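Local coordinates for protein sphingomyelinase-c (Listeria ivanovii, PDB 1ZWX) that belongs to the DNase I-like endonuclease/exonuclease/phosphatase family, whose fold packs two mixed beta sheets between outer layers of helices, at residues A[136-141]-A[145-150]; A[74-79]-A[112-117]; A[177-182]-A[251-256]. All coordinates share one frame; numbering follows the deposited sequence.

Interaction 1 of 3, residues A[136-141]-A[145-150]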
# COMPACT_ATOMS: atom_id res chain seq x y z
N VAL A 136 11.49 -5.54 2.44
CA VAL A 136 12.69 -4.98 3.08
C VAL A 136 12.98 -5.64 4.43
O VAL A 136 12.06 -6.00 5.16
CB VAL A 136 12.62 -3.42 3.24
CG1 VAL A 136 12.42 -2.73 1.90
CG2 VAL A 136 11.56 -2.96 4.24
N LYS A 137 14.27 -5.76 4.75
CA LYS A 137 14.71 -5.98 6.13
C LYS A 137 15.40 -4.68 6.62
O LYS A 137 16.30 -4.22 5.99
CB LYS A 137 15.68 -7.16 6.21
CG LYS A 137 16.12 -7.45 7.71
CD LYS A 137 17.26 -8.49 7.76
CE LYS A 137 17.62 -8.90 9.24
NZ LYS A 137 18.76 -9.90 9.15
N ILE A 138 14.87 -4.05 7.67
CA ILE A 138 15.48 -2.85 8.23
C ILE A 138 16.08 -3.22 9.59
O ILE A 138 15.63 -4.18 10.24
CB ILE A 138 14.47 -1.65 8.42
CG1 ILE A 138 13.36 -1.98 9.39
CG2 ILE A 138 13.84 -1.19 7.04
CD1 ILE A 138 13.15 -0.91 10.44
N MET A 139 17.04 -2.41 10.04
CA MET A 139 17.57 -2.50 11.41
C MET A 139 17.25 -1.23 12.15
O MET A 139 17.62 -0.11 11.70
CB MET A 139 19.08 -2.73 11.35
CG MET A 139 19.48 -4.07 10.75
SD MET A 139 18.94 -5.45 11.84
CE MET A 139 19.88 -5.09 13.33
N LYS A 140 16.55 -1.39 13.27
CA LYS A 140 16.26 -0.29 14.16
C LYS A 140 16.96 -0.58 15.52
O LYS A 140 16.54 -1.47 16.26
CB LYS A 140 14.76 -0.13 14.37
CG LYS A 140 14.36 1.06 15.25
CD LYS A 140 12.87 1.08 15.54
CE LYS A 140 12.47 2.20 16.50
NZ LYS A 140 11.02 2.38 16.77
N ASN A 141 18.02 0.17 15.81
CA ASN A 141 18.68 0.11 17.12
C ASN A 141 19.04 -1.33 17.51
O ASN A 141 18.74 -1.75 18.63
CB ASN A 141 17.82 0.79 18.18
CG ASN A 141 17.54 2.28 17.86
OD1 ASN A 141 18.37 2.95 17.24
ND2 ASN A 141 16.36 2.77 18.25
N TYR A 145 13.52 -5.83 11.53
CA TYR A 145 12.08 -5.74 11.24
C TYR A 145 11.93 -6.04 9.77
O TYR A 145 12.75 -5.59 8.96
CB TYR A 145 11.47 -4.38 11.59
CG TYR A 145 11.52 -4.03 13.06
CD1 TYR A 145 10.42 -4.18 13.87
CD2 TYR A 145 12.70 -3.51 13.62
CE1 TYR A 145 10.48 -3.85 15.26
CE2 TYR A 145 12.77 -3.19 14.98
CZ TYR A 145 11.68 -3.34 15.78
OH TYR A 145 11.79 -3.00 17.11
N HIS A 146 10.94 -6.88 9.43
CA HIS A 146 10.72 -7.33 8.05
C HIS A 146 9.38 -6.76 7.60
O HIS A 146 8.38 -6.83 8.33
CB HIS A 146 10.75 -8.88 7.95
CG HIS A 146 12.00 -9.50 8.49
ND1 HIS A 146 13.03 -9.92 7.68
CD2 HIS A 146 12.40 -9.75 9.77
CE1 HIS A 146 14.00 -10.42 8.42
NE2 HIS A 146 13.64 -10.35 9.69
N ILE A 147 9.37 -6.13 6.42
CA ILE A 147 8.15 -5.44 5.96
C ILE A 147 7.94 -5.83 4.51
O ILE A 147 8.86 -5.74 3.69
CB ILE A 147 8.23 -3.89 6.05
CG1 ILE A 147 8.37 -3.42 7.50
CG2 ILE A 147 6.97 -3.25 5.43
CD1 ILE A 147 9.88 -3.20 7.89
N ILE A 148 6.72 -6.32 4.24
CA ILE A 148 6.28 -6.60 2.87
C ILE A 148 5.17 -5.60 2.57
O ILE A 148 4.17 -5.51 3.32
CB ILE A 148 5.84 -8.07 2.72
CG1 ILE A 148 7.10 -8.95 2.79
CG2 ILE A 148 5.01 -8.27 1.40
CD1 ILE A 148 6.84 -10.44 2.81
N GLY A 149 5.39 -4.81 1.51
CA GLY A 149 4.42 -3.81 1.04
C GLY A 149 3.87 -4.32 -0.29
O GLY A 149 4.62 -4.84 -1.12
N THR A 150 2.57 -4.21 -0.50
CA THR A 150 1.95 -4.85 -1.69
C THR A 150 0.70 -4.12 -2.09
O THR A 150 0.14 -3.31 -1.32
CB THR A 150 1.63 -6.40 -1.45
OG1 THR A 150 1.38 -7.04 -2.72
CG2 THR A 150 0.45 -6.60 -0.54
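Lys-137 and His-146 project together from one face of the sheet, and the lysine runs alongside the imidazole. Its CB is 4.1 Å from ND1 of His-146. CG approaches most closely, 3.7 Å from CE1 of that ring, and comes to it obliquely. CD keeps to the same carbon, and CE lies 4.0 Å from His-146 CE1, because the lysine chain is extended throughout, starting with CG opposite the backbone N (chi1 -178°). The ammonium NZ ends 5.2 Å from His-146 NE2, without contact. Lysine suits this partly exposed place: its methylenes pack on the ring while its charge is carried past it. The histidine is buried, and its rotation is fixed at both nitrogens, ND1 by the hydroxyl of Tyr-135 and NE2 by Glu-188.

The other face is mainly apolar. Ile-138 CG1 rests 3.8 Å from Tyr-145 CB, and Ile-147 CD1 reaches the same CG1. Val-136 sets CG2 against the CB of Ile-147. Beyond them CB of Lys-140 touches CE2 of the Tyr-145 ring, while its ammonium leads off to a salt bridge with Asp-48; the tyrosine ring stacks on Phe-11 and its hydroxyl OH is hydrogen-bonded to the carbonyl O of Pro-8.

Between these faces, Val-136 with Ile-147 and Ile-138 with Tyr-145 form hydrogen-bonded antiparallel pairs. Val-136 N to Ile-147 O, at 2.9 Å, is nearly straight (171°). Lys-137 and His-146 are the non-hydrogen-bonded pair between them, as expected of a two-stranded antiparallel beta hairpin, here in the middle of a mixed six-stranded sheet.

Interaction 2 of 3, residues A[74-79]-A[112-117]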
# COMPACT_ATOMS: atom_id res chain seq x y z
N HIS A 74 16.03 6.06 3.57
CA HIS A 74 16.34 4.74 3.06
C HIS A 74 15.06 4.25 2.39
O HIS A 74 14.02 4.20 3.06
CB HIS A 74 16.74 3.80 4.20
CG HIS A 74 17.78 4.41 5.10
ND1 HIS A 74 19.11 4.50 4.74
CD2 HIS A 74 17.67 5.03 6.30
CE1 HIS A 74 19.79 5.10 5.71
NE2 HIS A 74 18.93 5.43 6.67
N GLN A 75 15.18 3.96 1.09
CA GLN A 75 14.04 3.78 0.19
C GLN A 75 14.28 2.65 -0.78
O GLN A 75 15.42 2.38 -1.20
CB GLN A 75 13.77 5.06 -0.64
CG GLN A 75 13.57 6.32 0.19
CD GLN A 75 12.96 7.48 -0.58
OE1 GLN A 75 12.90 7.45 -1.81
NE2 GLN A 75 12.51 8.51 0.14
N THR A 76 13.18 1.99 -1.16
CA THR A 76 13.25 1.10 -2.30
C THR A 76 12.87 1.89 -3.56
O THR A 76 12.24 2.95 -3.44
CB THR A 76 12.22 -0.09 -2.15
OG1 THR A 76 10.91 0.44 -2.32
CG2 THR A 76 12.32 -0.79 -0.77
N PRO A 77 13.22 1.39 -4.75
CA PRO A 77 12.60 1.89 -6.00
C PRO A 77 11.09 1.54 -5.98
O PRO A 77 10.63 0.78 -5.10
CB PRO A 77 13.30 1.09 -7.09
CG PRO A 77 14.48 0.48 -6.48
CD PRO A 77 14.21 0.34 -5.01
N VAL A 78 10.33 2.06 -6.94
CA VAL A 78 8.97 1.54 -7.16
C VAL A 78 9.15 0.19 -7.87
O VAL A 78 9.96 0.07 -8.82
CB VAL A 78 8.08 2.52 -7.99
CG1 VAL A 78 6.74 1.86 -8.34
CG2 VAL A 78 7.84 3.83 -7.21
N ILE A 79 8.44 -0.84 -7.39
CA ILE A 79 8.58 -2.18 -7.99
C ILE A 79 8.18 -2.17 -9.46
O ILE A 79 7.33 -1.38 -9.85
CB ILE A 79 7.73 -3.23 -7.23
CG1 ILE A 79 6.21 -2.91 -7.32
CG2 ILE A 79 8.20 -3.38 -5.78
CD1 ILE A 79 5.29 -4.13 -6.94
N VAL A 112 18.89 -3.25 5.14
CA VAL A 112 20.03 -4.19 4.86
C VAL A 112 19.74 -5.20 3.77
O VAL A 112 20.65 -5.87 3.24
CB VAL A 112 20.48 -4.91 6.16
CG1 VAL A 112 20.98 -3.86 7.18
CG2 VAL A 112 19.30 -5.72 6.78
N GLU A 113 18.44 -5.33 3.43
CA GLU A 113 18.01 -6.19 2.34
C GLU A 113 16.74 -5.62 1.71
O GLU A 113 15.84 -5.18 2.42
CB GLU A 113 17.72 -7.59 2.87
CG GLU A 113 17.86 -8.63 1.79
CD GLU A 113 17.59 -10.04 2.30
OE1 GLU A 113 17.84 -10.34 3.50
OE2 GLU A 113 17.14 -10.85 1.47
N LYS A 114 16.71 -5.62 0.38
CA LYS A 114 15.48 -5.24 -0.35
C LYS A 114 15.36 -6.05 -1.63
O LYS A 114 16.33 -6.15 -2.40
CB LYS A 114 15.37 -3.73 -0.63
CG LYS A 114 16.52 -3.10 -1.41
CD LYS A 114 16.32 -1.56 -1.48
CE LYS A 114 17.50 -0.87 -2.11
NZ LYS A 114 18.65 -0.85 -1.19
N SER A 115 14.18 -6.64 -1.86
CA SER A 115 13.95 -7.36 -3.10
C SER A 115 12.51 -7.10 -3.57
O SER A 115 11.68 -6.60 -2.82
CB SER A 115 14.20 -8.86 -2.90
OG SER A 115 13.32 -9.34 -1.90
N GLN A 116 12.25 -7.40 -4.84
CA GLN A 116 10.92 -7.21 -5.40
C GLN A 116 10.45 -8.51 -6.04
O GLN A 116 11.25 -9.30 -6.56
CB GLN A 116 10.90 -6.05 -6.43
CG GLN A 116 11.70 -6.35 -7.68
CD GLN A 116 11.49 -5.31 -8.77
OE1 GLN A 116 10.50 -4.60 -8.75
NE2 GLN A 116 12.43 -5.22 -9.71
N HIS A 117 9.14 -8.69 -6.02
CA HIS A 117 8.54 -9.88 -6.58
C HIS A 117 7.31 -9.46 -7.33
O HIS A 117 6.36 -8.93 -6.75
CB HIS A 117 8.16 -10.88 -5.48
CG HIS A 117 7.57 -12.15 -6.03
ND1 HIS A 117 8.25 -13.34 -6.03
CD2 HIS A 117 6.38 -12.39 -6.64
CE1 HIS A 117 7.50 -14.28 -6.58
NE2 HIS A 117 6.37 -13.72 -6.98
O HOH W 1 17.73 1.51 0.13
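The Thr-76 and Lys-114 side chains pass head to tail, the threonine methyl CG2 lying 4.1 Å from CD of the lysine. Lys-114 starts with CG between its backbone N and carbonyl carbon (chi1 58°), runs straight to CE, and bends only at the last torsion. That bend brings NZ to a water, at 2.9 Å, which in turn donates to the carbonyl O of Gln-75. A long chain with a charged tip thus spans the two backbones and still reaches a polar partner.

The touching parts, 75-79 and 114-116, run within 17° of each other, yet they are not sheet neighbours: strand 74-75 is the edge of one mixed sheet and strand 111-118 belongs to the other, so the side chains meet between the two sheets of the DNase I-like sandwich.

Farther along, Ile-79 and Gln-116 are set slantwise to each other. The isoleucine branch CG2 packs 3.9 Å from CB of the glutamine, whose extended chain carries the amide past it. OE1 comes within 3.2 Å of Ile-79 CA because it accepts from the next backbone amide, that of Gly-80. NE2 bonds to Ser-82 O and Thr-89 OG1, so glutamine suits this buried place by satisfying acceptor and donor alike.

Interaction 3 of 3, residues A[177-182]-A[251-256]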
# COMPACT_ATOMS: atom_id res chain seq x y z
N THR A 177 4.67 -17.98 -0.10
CA THR A 177 5.75 -18.81 -0.64
C THR A 177 7.10 -18.13 -0.47
O THR A 177 8.13 -18.77 -0.15
CB THR A 177 5.49 -19.13 -2.13
OG1 THR A 177 4.34 -19.97 -2.23
CG2 THR A 177 6.66 -19.82 -2.80
N PHE A 178 7.10 -16.82 -0.69
CA PHE A 178 8.34 -16.04 -0.57
C PHE A 178 8.79 -16.06 0.88
O PHE A 178 9.95 -16.35 1.14
CB PHE A 178 8.13 -14.61 -1.14
CG PHE A 178 9.19 -13.64 -0.72
CD1 PHE A 178 10.37 -13.53 -1.45
CD2 PHE A 178 9.02 -12.84 0.41
CE1 PHE A 178 11.36 -12.64 -1.07
CE2 PHE A 178 10.02 -11.94 0.81
CZ PHE A 178 11.19 -11.85 0.06
N ILE A 179 7.89 -15.77 1.82
CA ILE A 179 8.15 -15.78 3.25
C ILE A 179 8.68 -17.14 3.73
O ILE A 179 9.65 -17.21 4.52
CB ILE A 179 6.90 -15.40 4.09
CG1 ILE A 179 6.46 -13.95 3.82
CG2 ILE A 179 7.14 -15.61 5.59
CD1 ILE A 179 5.24 -13.49 4.57
N ALA A 180 8.06 -18.22 3.25
CA ALA A 180 8.52 -19.58 3.60
C ALA A 180 9.94 -19.85 3.11
O ALA A 180 10.77 -20.39 3.85
CB ALA A 180 7.53 -20.64 3.04
N LYS A 181 10.21 -19.46 1.87
CA LYS A 181 11.50 -19.68 1.24
C LYS A 181 12.60 -18.86 1.91
O LYS A 181 13.73 -19.32 2.02
CB LYS A 181 11.42 -19.33 -0.25
CG LYS A 181 12.66 -19.67 -1.03
CD LYS A 181 12.37 -19.79 -2.52
N LYS A 182 12.25 -17.65 2.35
CA LYS A 182 13.16 -16.72 3.02
C LYS A 182 13.75 -17.28 4.32
O LYS A 182 14.85 -16.91 4.71
CB LYS A 182 12.38 -15.44 3.35
CG LYS A 182 13.18 -14.18 3.20
CD LYS A 182 13.63 -14.00 1.78
CE LYS A 182 14.41 -12.72 1.62
NZ LYS A 182 15.65 -12.72 2.42
N PHE A 251 -0.78 -5.95 8.57
CA PHE A 251 -0.90 -7.15 9.41
C PHE A 251 0.45 -7.56 9.97
O PHE A 251 1.48 -7.25 9.41
CB PHE A 251 -1.34 -8.35 8.56
CG PHE A 251 -2.75 -8.24 8.01
CD1 PHE A 251 -2.95 -8.24 6.62
CD2 PHE A 251 -3.87 -8.19 8.86
CE1 PHE A 251 -4.28 -8.17 6.07
CE2 PHE A 251 -5.19 -8.10 8.34
CZ PHE A 251 -5.39 -8.10 6.92
N VAL A 252 0.40 -8.35 11.04
CA VAL A 252 1.56 -9.06 11.55
C VAL A 252 1.43 -10.52 11.17
O VAL A 252 0.35 -11.11 11.35
CB VAL A 252 1.63 -8.91 13.10
CG1 VAL A 252 2.74 -9.81 13.63
CG2 VAL A 252 1.88 -7.45 13.48
N GLU A 253 2.48 -11.10 10.64
CA GLU A 253 2.45 -12.50 10.26
C GLU A 253 2.49 -13.43 11.50
O GLU A 253 3.26 -13.19 12.43
CB GLU A 253 3.58 -12.83 9.30
CG GLU A 253 3.28 -14.00 8.30
CD GLU A 253 3.86 -15.35 8.75
OE1 GLU A 253 4.56 -15.40 9.78
OE2 GLU A 253 3.64 -16.35 8.04
N ASN A 254 1.68 -14.50 11.47
CA ASN A 254 1.43 -15.30 12.69
C ASN A 254 2.52 -16.29 13.06
O ASN A 254 2.60 -16.70 14.22
CB ASN A 254 0.06 -16.03 12.65
CG ASN A 254 -1.12 -15.10 12.97
OD1 ASN A 254 -0.97 -14.04 13.59
ND2 ASN A 254 -2.31 -15.49 12.53
N GLY A 255 3.33 -16.71 12.11
CA GLY A 255 4.36 -17.69 12.44
C GLY A 255 5.64 -17.08 13.03
O GLY A 255 6.57 -17.79 13.38
N HIS A 256 5.66 -15.76 13.14
CA HIS A 256 6.86 -15.04 13.56
C HIS A 256 6.54 -14.14 14.74
O HIS A 256 5.42 -14.18 15.26
CB HIS A 256 7.44 -14.26 12.38
CG HIS A 256 8.00 -15.15 11.33
ND1 HIS A 256 7.20 -15.91 10.51
CD2 HIS A 256 9.27 -15.43 10.98
CE1 HIS A 256 7.96 -16.61 9.68
NE2 HIS A 256 9.22 -16.33 9.95
O HOH W 2 10.29 -17.48 6.84
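Ile-179 overlaps both ends of a small polar turn, one branch to each. Its CD1 lies 4.2 Å from CG of Glu-253, and its CG2 sits 4.3 Å from CE1 of His-256, meeting that ring obliquely. The longer branch is fully extended (chi2 180°), which carries CD1 out from the helix to the glutamate's methylene. A beta-branched residue suits the place, since it offers two separate apolar arms, and it also touches Ile-190 and Ile-192 of the sheet.

The carboxylate of Glu-253 lies beside the isoleucine and organises its own loop. OE1 is gripped twice: by the backbone N of Gly-255 at 2.9 Å and by ND1 of His-256 at 2.8 Å. The two donors come from opposite faces of the carboxylate plane, the glycine amide markedly above it. The second oxygen, OE2, is held by the side-chain amide of Gln-176, one position before the helical segment 177-182. On the far side of the imidazole, NE2 bonds to the carbonyl of Ile-184. Bonded at both nitrogens, the ring is kept where the isoleucine methyl can touch it, and the buried polar groups of the turn have partners.

Residues Glu-253 to His-256 form a type I beta turn that follows edge strand 248-252. The last turns of helix 161-182 pack against that corner and the sheet beside it, a helix-on-sheet contact typical of the outer layers of the DNase I-like alpha/beta sandwich.

Along the chain the three contacts come in series, interaction 2 first, then 1, then 3, and all reach one six-stranded mixed sheet. Centres of interactions 1 and 2 are about 10 Å apart, those of 1 and 3 about 12 Å, those of 2 and 3 about 17 Å. Strands 111-118 and 132-140 are neighbours, joined by backbone bonds between Lys-137 and the bulge at Val-112 and Glu-113. Interaction 2 carries this sheet onto its partner sheet; interaction 3 concerns the helix on its other side, where Ile-148 packs on Ile-179 and Glu-113 forms a salt bridge with Lys-182. Together they tie sheet, sheet and helix into successive layers of one domain.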